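Local coordinates for protein peptidoglycan D,D-transpeptidase MrdA (Pseudomonas aeruginosa, PDB 7KIS) that probably cross-links the peptidoglycan of the bacterial cell wall as a penicillin-binding serine D,D-transpeptidase of the inner membrane, at residues Q62-T67 / T239-G244; A269-Q274 / N316-G321; F419-G424 / Q456-Q461. All coordinates share one frame; numbering follows the deposited sequence.

Contact 1 comes first along the chain, and contacts 2 and 3 follow it in series. It joins residues 62-67 and 239-244 in the N-terminal part, which in relatives of this class is non-catalytic; its centre is about 36 Å from that of contact 2 and about 37 Å from that of contact 3. The latter two lie within the transpeptidase domain, a member of the beta-lactamase clan, contact 2 buried and contact 3 partly so. Their centres are about 8 Å apart, and they touch: Leu-319 O is 2.8 Å from Ala-422 N, a probable hydrogen bond. Strand 268-273, the short helix 317-320 and the start of helix 459-470 meet there, with Ile-460 reaching both Val-271 and Val-318.

Contact 1: residues Q62-T67 / T239-G244; sequences QPIPPT and TDPIPG
Pro-241 packs its ring against the 62-67 segment and is the centre of the more enclosed, apolar half of this contact. Its CG lies 4.0 Å from Ile-64 CG2 and also approaches the backbone oxygen of Pro-65, while its CB faces Pro-66, at 4.3 Å from Pro-66 CB. The Ile-64 side chain and the proline ring meet at a slant. With CG1 beside the backbone N (chi1 -55°), Ile-64 leaves CG2 anti to that N, and this branch is the one that meets the ring. Pro-66 CB also lies 3.9 Å from Ile-242 O, a van der Waals contact with the backbone.

The other half is more exposed to solvent. Thr-67 and Pro-243 run alongside each other with their side chains pointing the same way, and Thr-67 OG1 sits 3.3 Å from Pro-243 CB, a van der Waals approach rather than a polar bond. Pro-243 is exposed, as is Ile-242, whose side chain is directed away from the 62-67 segment. What fixes this end is a backbone bond: Gly-244 N donates to Thr-67 O at 2.8 Å, with an N-H...O angle of 170°. It is the one hydrogen bond across the segments, and Gly-244 is the one touching residue that is buried.

The touching parts run in broadly the same direction, the vectors from CA of 64 to 67 and from CA of 239 to 244 being 26° apart, yet the proline-rich sequences supply few backbone N-H groups for pairing. Regular pairing involves strand 220-221 instead: it lies antiparallel to strand 63-64, with Ile-64 bonded to Gly-220, while Thr-239 bonds to Tyr-221. Pro-66 further leans on Thr-199 and Val-219, so the contact is set beside this small two-stranded sheet, and the second segment leads on to strand 247-249.

Contact 2: residues A269-Q274 / N316-G321; sequences AIVAIQ and NRVLRG
Arg-317, the first residue of the 316-321 segment to touch the strand, does so with the base of its side chain: its CB is 4.0 Å from Ala-269 CB. Beyond that point the chain bends at chi3 (141°) and its guanidinium leads away, forming a salt bridge through NE with Glu-586 while NH2 and NH1 donate to the backbone oxygens of Asp-311 and Arg-312. A buried charge is therefore held by partners outside the contact, leaving the aliphatic base to pack on the alanine.

Val-318 follows and carries most of this segment's share of the interface. Its CG2 bridges two residues of the strand, 3.6 Å from Ala-269 CB and 3.7 Å from Val-271 CG2, whereas its CG1 meets Val-271 CG2 alone, at 3.6 Å. Ala-269 and Val-271 can share this neighbour because both point to the same side of strand 268-273. That strand runs between 280-286 and 579-585 in the five-stranded antiparallel sheet of the transpeptidase domain, a penicillin-binding member of the beta-lactamase clan. Ile-270, on the reverse side, packs on Ala-259 and Leu-263 of helix 253-263.

Next in sequence, Leu-319 turns from the 269-274 strand to Met-283 of strand 280-286 and to Met-418. The short, weakly bonded helix is held by Arg-320 N donating to Asn-316 O at 2.9 Å.

Contact 3: residues F419-G424 / Q456-Q461; sequences FGEADG and QATPIQ
Glu-421 and Ile-460 set their side chains at about a right angle, and the isoleucine touches with its CG2 branch, 3.5 Å from Glu-421 OE1. Glu-421 CG stands anti to the backbone N (chi1 -155°), and from there the chain extends over this methyl. Its carboxylate is taken up elsewhere, OE1 by Val-414 N and OE2 by Ala-415 N. Thr-458 presents its methyl, CG2, to Ala-422: the carbonyl oxygen lies 3.7 Å away and CB slightly farther.

The threonine's hydroxyl instead serves the N-terminus of helix 459-470. In a capping box, Gln-461 N donates to Thr-458 OG1 at 3.3 Å, and Thr-458 N donates to Gln-461 OE1 at 3.1 Å, tilted 31° from the carbonyl plane. The same amide reaches the other segment through NE2, which donates to Asp-423 O; that bond is modelled very short, so its exact length is doubtful.

Gln-461 NE2 also donates to Gln-412 O. With OE1 held by Thr-458 N, this should fix the buried amide's rotation and, if the Asp-423 bond holds, link the 419-424 loop to the capped helix start. The two backbone N-H donors to Glu-421 would probably stabilise its negative charge.

Contact 1: residues Q62-T67 / T239-G244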
loop_
_atom_site.group_PDB
_atom_site.type_symbol
_atom_site.label_atom_id
_atom_site.label_comp_id
_atom_site.label_asym_id
_atom_site.label_seq_id
_atom_site.Cartn_x
_atom_site.Cartn_y
_atom_site.Cartn_z
ATOM N N GLN A 62 18.686 -34.556 26.394
ATOM C CA GLN A 62 17.744 -33.491 26.695
ATOM C C GLN A 62 17.778 -32.456 25.576
ATOM O O GLN A 62 18.875 -32.033 25.176
ATOM C CB GLN A 62 18.078 -32.835 28.037
ATOM C CG GLN A 62 17.167 -31.689 28.434
ATOM C CD GLN A 62 17.905 -30.369 28.513
ATOM O OE1 GLN A 62 18.753 -30.171 29.383
ATOM N NE2 GLN A 62 17.585 -29.458 27.602
ATOM N N PRO A 63 16.625 -32.035 25.060
ATOM C CA PRO A 63 16.613 -31.146 23.893
ATOM C C PRO A 63 16.958 -29.706 24.241
ATOM O O PRO A 63 16.740 -29.236 25.360
ATOM C CB PRO A 63 15.168 -31.253 23.393
ATOM C CG PRO A 63 14.377 -31.542 24.621
ATOM C CD PRO A 63 15.265 -32.370 25.518
ATOM N N ILE A 64 17.499 -29.005 23.251
ATOM C CA ILE A 64 17.918 -27.613 23.388
ATOM C C ILE A 64 17.171 -26.790 22.363
ATOM O O ILE A 64 17.166 -27.143 21.179
ATOM C CB ILE A 64 19.439 -27.441 23.194
ATOM C CG1 ILE A 64 20.225 -28.343 24.142
ATOM C CG2 ILE A 64 19.841 -25.985 23.375
ATOM C CD1 ILE A 64 21.562 -28.759 23.577
ATOM N N PRO A 65 16.534 -25.684 22.745
ATOM C CA PRO A 65 15.752 -24.898 21.786
ATOM C C PRO A 65 16.662 -24.044 20.921
ATOM O O PRO A 65 17.774 -23.689 21.342
ATOM C CB PRO A 65 14.859 -24.034 22.687
ATOM C CG PRO A 65 15.644 -23.889 23.945
ATOM C CD PRO A 65 16.379 -25.190 24.125
ATOM N N PRO A 66 16.236 -23.692 19.711
ATOM C CA PRO A 66 17.039 -22.809 18.863
ATOM C C PRO A 66 16.750 -21.341 19.148
ATOM O O PRO A 66 15.703 -20.974 19.685
ATOM C CB PRO A 66 16.585 -23.192 17.449
ATOM C CG PRO A 66 15.142 -23.563 17.630
ATOM C CD PRO A 66 14.977 -24.082 19.050
ATOM N N THR A 67 17.708 -20.497 18.778
ATOM C CA THR A 67 17.560 -19.059 18.945
ATOM C C THR A 67 16.852 -18.465 17.734
ATOM O O THR A 67 17.149 -18.821 16.590
ATOM C CB THR A 67 18.920 -18.386 19.132
ATOM O OG1 THR A 67 19.556 -18.228 17.858
ATOM C CG2 THR A 67 19.811 -19.231 20.033
ATOM N N THR A 239 24.664 -32.223 19.946
ATOM C CA THR A 239 24.165 -31.760 18.658
ATOM C C THR A 239 23.745 -30.303 18.795
ATOM O O THR A 239 22.847 -29.979 19.580
ATOM C CB THR A 239 22.995 -32.624 18.193
ATOM O OG1 THR A 239 23.483 -33.902 17.766
ATOM C CG2 THR A 239 22.262 -31.957 17.037
ATOM N N ASP A 240 24.404 -29.422 18.047
ATOM C CA ASP A 240 24.054 -28.051 18.390
ATOM C C ASP A 240 22.891 -27.562 17.530
ATOM O O ASP A 240 22.842 -27.849 16.330
ATOM C CB ASP A 240 25.256 -27.132 18.205
ATOM C CG ASP A 240 26.114 -27.049 19.451
ATOM O OD1 ASP A 240 25.638 -26.500 20.467
ATOM O OD2 ASP A 240 27.255 -27.553 19.425
ATOM N N PRO A 241 21.954 -26.823 18.123
ATOM C CA PRO A 241 20.808 -26.332 17.350
ATOM C C PRO A 241 21.236 -25.279 16.342
ATOM O O PRO A 241 22.055 -24.406 16.636
ATOM C CB PRO A 241 19.884 -25.740 18.422
ATOM C CG PRO A 241 20.813 -25.349 19.527
ATOM C CD PRO A 241 21.915 -26.374 19.527
ATOM N N ILE A 242 20.669 -25.368 15.143
ATOM C CA ILE A 242 20.953 -24.386 14.102
ATOM C C ILE A 242 20.040 -23.190 14.334
ATOM O O ILE A 242 18.809 -23.341 14.301
ATOM C CB ILE A 242 20.771 -24.976 12.695
ATOM C CG1 ILE A 242 21.399 -26.370 12.619
ATOM C CG2 ILE A 242 21.412 -24.077 11.651
ATOM C CD1 ILE A 242 20.821 -27.248 11.515
ATOM N N PRO A 243 20.588 -22.001 14.586
ATOM C CA PRO A 243 19.746 -20.842 14.892
ATOM C C PRO A 243 18.858 -20.470 13.714
ATOM O O PRO A 243 19.140 -20.794 12.558
ATOM C CB PRO A 243 20.765 -19.731 15.198
ATOM C CG PRO A 243 22.025 -20.163 14.533
ATOM C CD PRO A 243 22.023 -21.667 14.611
ATOM N N GLY A 244 17.759 -19.793 14.031
ATOM C CA GLY A 244 16.819 -19.410 12.996
ATOM C C GLY A 244 17.456 -18.495 11.970
ATOM O O GLY A 244 18.431 -17.793 12.245
#

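Contact 2: residues A269-Q274 / N316-G321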
loop_
_atom_site.group_PDB
_atom_site.type_symbol
_atom_site.label_atom_id
_atom_site.label_comp_id
_atom_site.label_asym_id
_atom_site.label_seq_id
_atom_site.Cartn_x
_atom_site.Cartn_y
_atom_site.Cartn_z
ATOM N N ALA A 269 -2.751 5.367 7.193
ATOM C CA ALA A 269 -1.741 4.433 6.718
ATOM C C ALA A 269 -0.879 5.094 5.649
ATOM O O ALA A 269 -1.362 5.906 4.857
ATOM C CB ALA A 269 -2.386 3.158 6.162
ATOM N N ILE A 270 0.406 4.732 5.640
ATOM C CA ILE A 270 1.369 5.222 4.657
ATOM C C ILE A 270 2.224 4.049 4.195
ATOM O O ILE A 270 2.749 3.297 5.022
ATOM C CB ILE A 270 2.264 6.340 5.228
ATOM C CG1 ILE A 270 1.435 7.575 5.578
ATOM C CG2 ILE A 270 3.363 6.706 4.243
ATOM C CD1 ILE A 270 2.229 8.650 6.281
ATOM N N VAL A 271 2.367 3.893 2.880
ATOM C CA VAL A 271 3.141 2.805 2.287
ATOM C C VAL A 271 4.052 3.393 1.219
ATOM O O VAL A 271 3.573 4.036 0.279
ATOM C CB VAL A 271 2.241 1.713 1.682
ATOM C CG1 VAL A 271 3.091 0.630 1.038
ATOM C CG2 VAL A 271 1.335 1.119 2.748
ATOM N N ALA A 272 5.357 3.172 1.358
ATOM C CA ALA A 272 6.342 3.645 0.395
ATOM C C ALA A 272 6.995 2.448 -0.284
ATOM O O ALA A 272 7.374 1.479 0.383
ATOM C CB ALA A 272 7.400 4.514 1.074
ATOM N N ILE A 273 7.133 2.522 -1.605
ATOM C CA ILE A 273 7.639 1.421 -2.414
ATOM C C ILE A 273 8.745 1.924 -3.336
ATOM O O ILE A 273 8.618 2.990 -3.946
ATOM C CB ILE A 273 6.516 0.762 -3.240
ATOM C CG1 ILE A 273 5.446 0.167 -2.323
ATOM C CG2 ILE A 273 7.092 -0.277 -4.188
ATOM C CD1 ILE A 273 4.596 -0.902 -2.970
ATOM N N GLN A 274 9.838 1.158 -3.425
ATOM C CA GLN A 274 10.836 1.373 -4.464
ATOM C C GLN A 274 10.371 0.626 -5.711
ATOM O O GLN A 274 10.432 -0.610 -5.751
ATOM C CB GLN A 274 12.220 0.895 -4.020
ATOM C CG GLN A 274 13.337 1.317 -4.959
ATOM C CD GLN A 274 14.705 1.312 -4.296
ATOM O OE1 GLN A 274 15.258 0.254 -3.992
ATOM N NE2 GLN A 274 15.265 2.499 -4.089
ATOM N N ASN A 316 -4.591 -3.107 11.492
ATOM C CA ASN A 316 -3.562 -2.950 10.466
ATOM C C ASN A 316 -4.238 -2.352 9.238
ATOM O O ASN A 316 -4.725 -3.063 8.358
ATOM C CB ASN A 316 -2.891 -4.283 10.156
ATOM C CG ASN A 316 -1.558 -4.116 9.450
ATOM O OD1 ASN A 316 -1.378 -3.203 8.645
ATOM N ND2 ASN A 316 -0.612 -5.001 9.752
ATOM N N ARG A 317 -4.270 -1.018 9.186
ATOM C CA ARG A 317 -4.977 -0.319 8.119
ATOM C C ARG A 317 -4.345 -0.533 6.751
ATOM O O ARG A 317 -5.031 -0.378 5.736
ATOM C CB ARG A 317 -5.048 1.175 8.437
ATOM C CG ARG A 317 -5.492 1.471 9.859
ATOM C CD ARG A 317 -5.701 2.959 10.085
ATOM N NE ARG A 317 -6.859 3.231 10.933
ATOM C CZ ARG A 317 -6.873 3.082 12.254
ATOM N NH1 ARG A 317 -5.788 2.660 12.889
ATOM N NH2 ARG A 317 -7.972 3.356 12.942
ATOM N N VAL A 318 -3.061 -0.889 6.698
ATOM C CA VAL A 318 -2.417 -1.139 5.414
ATOM C C VAL A 318 -2.952 -2.420 4.787
ATOM O O VAL A 318 -3.196 -2.480 3.575
ATOM C CB VAL A 318 -0.887 -1.193 5.586
ATOM C CG1 VAL A 318 -0.226 -1.723 4.324
ATOM C CG2 VAL A 318 -0.343 0.178 5.940
ATOM N N LEU A 319 -3.166 -3.453 5.598
ATOM C CA LEU A 319 -3.488 -4.783 5.095
ATOM C C LEU A 319 -4.976 -5.096 5.129
ATOM O O LEU A 319 -5.499 -5.685 4.177
ATOM C CB LEU A 319 -2.733 -5.843 5.901
ATOM C CG LEU A 319 -1.213 -5.691 5.898
ATOM C CD1 LEU A 319 -0.542 -6.923 6.485
ATOM C CD2 LEU A 319 -0.721 -5.428 4.484
ATOM N N ARG A 320 -5.671 -4.722 6.201
ATOM C CA ARG A 320 -7.089 -5.017 6.348
ATOM C C ARG A 320 -7.950 -3.762 6.344
ATOM O O ARG A 320 -9.153 -3.846 6.617
ATOM C CB ARG A 320 -7.325 -5.822 7.628
ATOM C CG ARG A 320 -6.498 -7.095 7.694
ATOM C CD ARG A 320 -6.564 -7.743 9.064
ATOM N NE ARG A 320 -5.603 -8.835 9.191
ATOM C CZ ARG A 320 -4.355 -8.683 9.624
ATOM N NH1 ARG A 320 -3.914 -7.483 9.975
ATOM N NH2 ARG A 320 -3.547 -9.732 9.707
ATOM N N GLY A 321 -7.371 -2.605 6.032
ATOM C CA GLY A 321 -8.156 -1.398 5.870
ATOM C C GLY A 321 -8.553 -1.193 4.425
ATOM O O GLY A 321 -7.714 -0.864 3.582
#

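Contact 3: residues F419-G424 / Q456-Q461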
loop_
_atom_site.group_PDB
_atom_site.type_symbol
_atom_site.label_atom_id
_atom_site.label_comp_id
_atom_site.label_asym_id
_atom_site.label_seq_id
_atom_site.Cartn_x
_atom_site.Cartn_y
_atom_site.Cartn_z
ATOM N N PHE A 419 1.281 -10.859 5.983
ATOM C CA PHE A 419 0.330 -11.779 6.594
ATOM C C PHE A 419 -1.040 -11.132 6.730
ATOM O O PHE A 419 -1.170 -10.033 7.281
ATOM C CB PHE A 419 0.807 -12.255 7.964
ATOM C CG PHE A 419 -0.180 -13.160 8.646
ATOM C CD1 PHE A 419 -0.408 -14.437 8.161
ATOM C CD2 PHE A 419 -0.910 -12.723 9.739
ATOM C CE1 PHE A 419 -1.327 -15.270 8.765
ATOM C CE2 PHE A 419 -1.834 -13.554 10.351
ATOM C CZ PHE A 419 -2.043 -14.829 9.860
ATOM N N GLY A 420 -2.063 -11.818 6.226
ATOM C CA GLY A 420 -3.427 -11.362 6.400
ATOM C C GLY A 420 -3.809 -10.188 5.534
ATOM O O GLY A 420 -4.622 -9.357 5.951
ATOM N N GLU A 421 -3.242 -10.091 4.335
ATOM C CA GLU A 421 -3.600 -9.010 3.428
ATOM C C GLU A 421 -4.996 -9.251 2.870
ATOM O O GLU A 421 -5.273 -10.309 2.300
ATOM C CB GLU A 421 -2.577 -8.913 2.297
ATOM C CG GLU A 421 -2.475 -7.541 1.649
ATOM C CD GLU A 421 -1.737 -7.579 0.322
ATOM O OE1 GLU A 421 -2.141 -6.851 -0.610
ATOM O OE2 GLU A 421 -0.754 -8.340 0.210
ATOM N N ALA A 422 -5.873 -8.266 3.036
ATOM C CA ALA A 422 -7.229 -8.386 2.522
ATOM C C ALA A 422 -7.213 -8.301 1.004
ATOM O O ALA A 422 -6.444 -7.536 0.418
ATOM C CB ALA A 422 -8.127 -7.296 3.109
ATOM N N ASP A 423 -8.067 -9.103 0.365
ATOM C CA ASP A 423 -8.051 -9.167 -1.089
ATOM C C ASP A 423 -8.487 -7.850 -1.716
ATOM O O ASP A 423 -7.940 -7.448 -2.749
ATOM C CB ASP A 423 -8.974 -10.289 -1.569
ATOM C CG ASP A 423 -8.317 -11.650 -1.524
ATOM O OD1 ASP A 423 -7.124 -11.747 -1.879
ATOM O OD2 ASP A 423 -9.003 -12.626 -1.148
ATOM N N GLY A 424 -9.402 -7.135 -1.075
ATOM C CA GLY A 424 -10.050 -6.016 -1.723
ATOM C C GLY A 424 -11.149 -6.519 -2.639
ATOM O O GLY A 424 -11.431 -7.715 -2.731
ATOM N N GLN A 456 -13.301 -1.932 -3.426
ATOM C CA GLN A 456 -12.519 -1.904 -2.201
ATOM C C GLN A 456 -11.046 -2.064 -2.543
ATOM O O GLN A 456 -10.681 -2.903 -3.372
ATOM C CB GLN A 456 -12.956 -3.019 -1.244
ATOM C CG GLN A 456 -14.448 -3.049 -0.959
ATOM C CD GLN A 456 -14.771 -2.746 0.490
ATOM O OE1 GLN A 456 -14.059 -1.994 1.153
ATOM N NE2 GLN A 456 -15.850 -3.335 0.990
ATOM N N ALA A 457 -10.204 -1.259 -1.900
ATOM C CA ALA A 457 -8.773 -1.287 -2.171
ATOM C C ALA A 457 -8.010 -1.020 -0.884
ATOM O O ALA A 457 -8.360 -0.107 -0.132
ATOM C CB ALA A 457 -8.399 -0.257 -3.242
ATOM N N THR A 458 -6.965 -1.825 -0.637
ATOM C CA THR A 458 -6.061 -1.670 0.492
ATOM C C THR A 458 -4.953 -0.676 0.155
ATOM O O THR A 458 -4.546 -0.561 -1.005
ATOM C CB THR A 458 -5.441 -3.015 0.868
ATOM O OG1 THR A 458 -4.752 -3.561 -0.264
ATOM C CG2 THR A 458 -6.519 -3.992 1.318
ATOM N N PRO A 459 -4.446 0.051 1.156
ATOM C CA PRO A 459 -3.394 1.047 0.885
ATOM C C PRO A 459 -2.138 0.462 0.262
ATOM O O PRO A 459 -1.321 1.222 -0.272
ATOM C CB PRO A 459 -3.108 1.639 2.272
ATOM C CG PRO A 459 -4.367 1.416 3.039
ATOM C CD PRO A 459 -4.905 0.103 2.554
ATOM N N ILE A 460 -1.953 -0.856 0.310
ATOM C CA ILE A 460 -0.824 -1.464 -0.385
ATOM C C ILE A 460 -1.179 -1.728 -1.845
ATOM O O ILE A 460 -0.339 -1.568 -2.737
ATOM C CB ILE A 460 -0.381 -2.749 0.342
ATOM C CG1 ILE A 460 0.659 -3.513 -0.482
ATOM C CG2 ILE A 460 -1.578 -3.633 0.659
ATOM C CD1 ILE A 460 1.979 -2.789 -0.621
ATOM N N GLN A 461 -2.426 -2.129 -2.111
ATOM C CA GLN A 461 -2.894 -2.233 -3.491
ATOM C C GLN A 461 -2.778 -0.894 -4.210
ATOM O O GLN A 461 -2.476 -0.847 -5.408
ATOM C CB GLN A 461 -4.337 -2.731 -3.519
ATOM C CG GLN A 461 -4.477 -4.240 -3.578
ATOM C CD GLN A 461 -5.898 -4.696 -3.323
ATOM O OE1 GLN A 461 -6.748 -3.907 -2.912
ATOM N NE2 GLN A 461 -6.165 -5.974 -3.568
#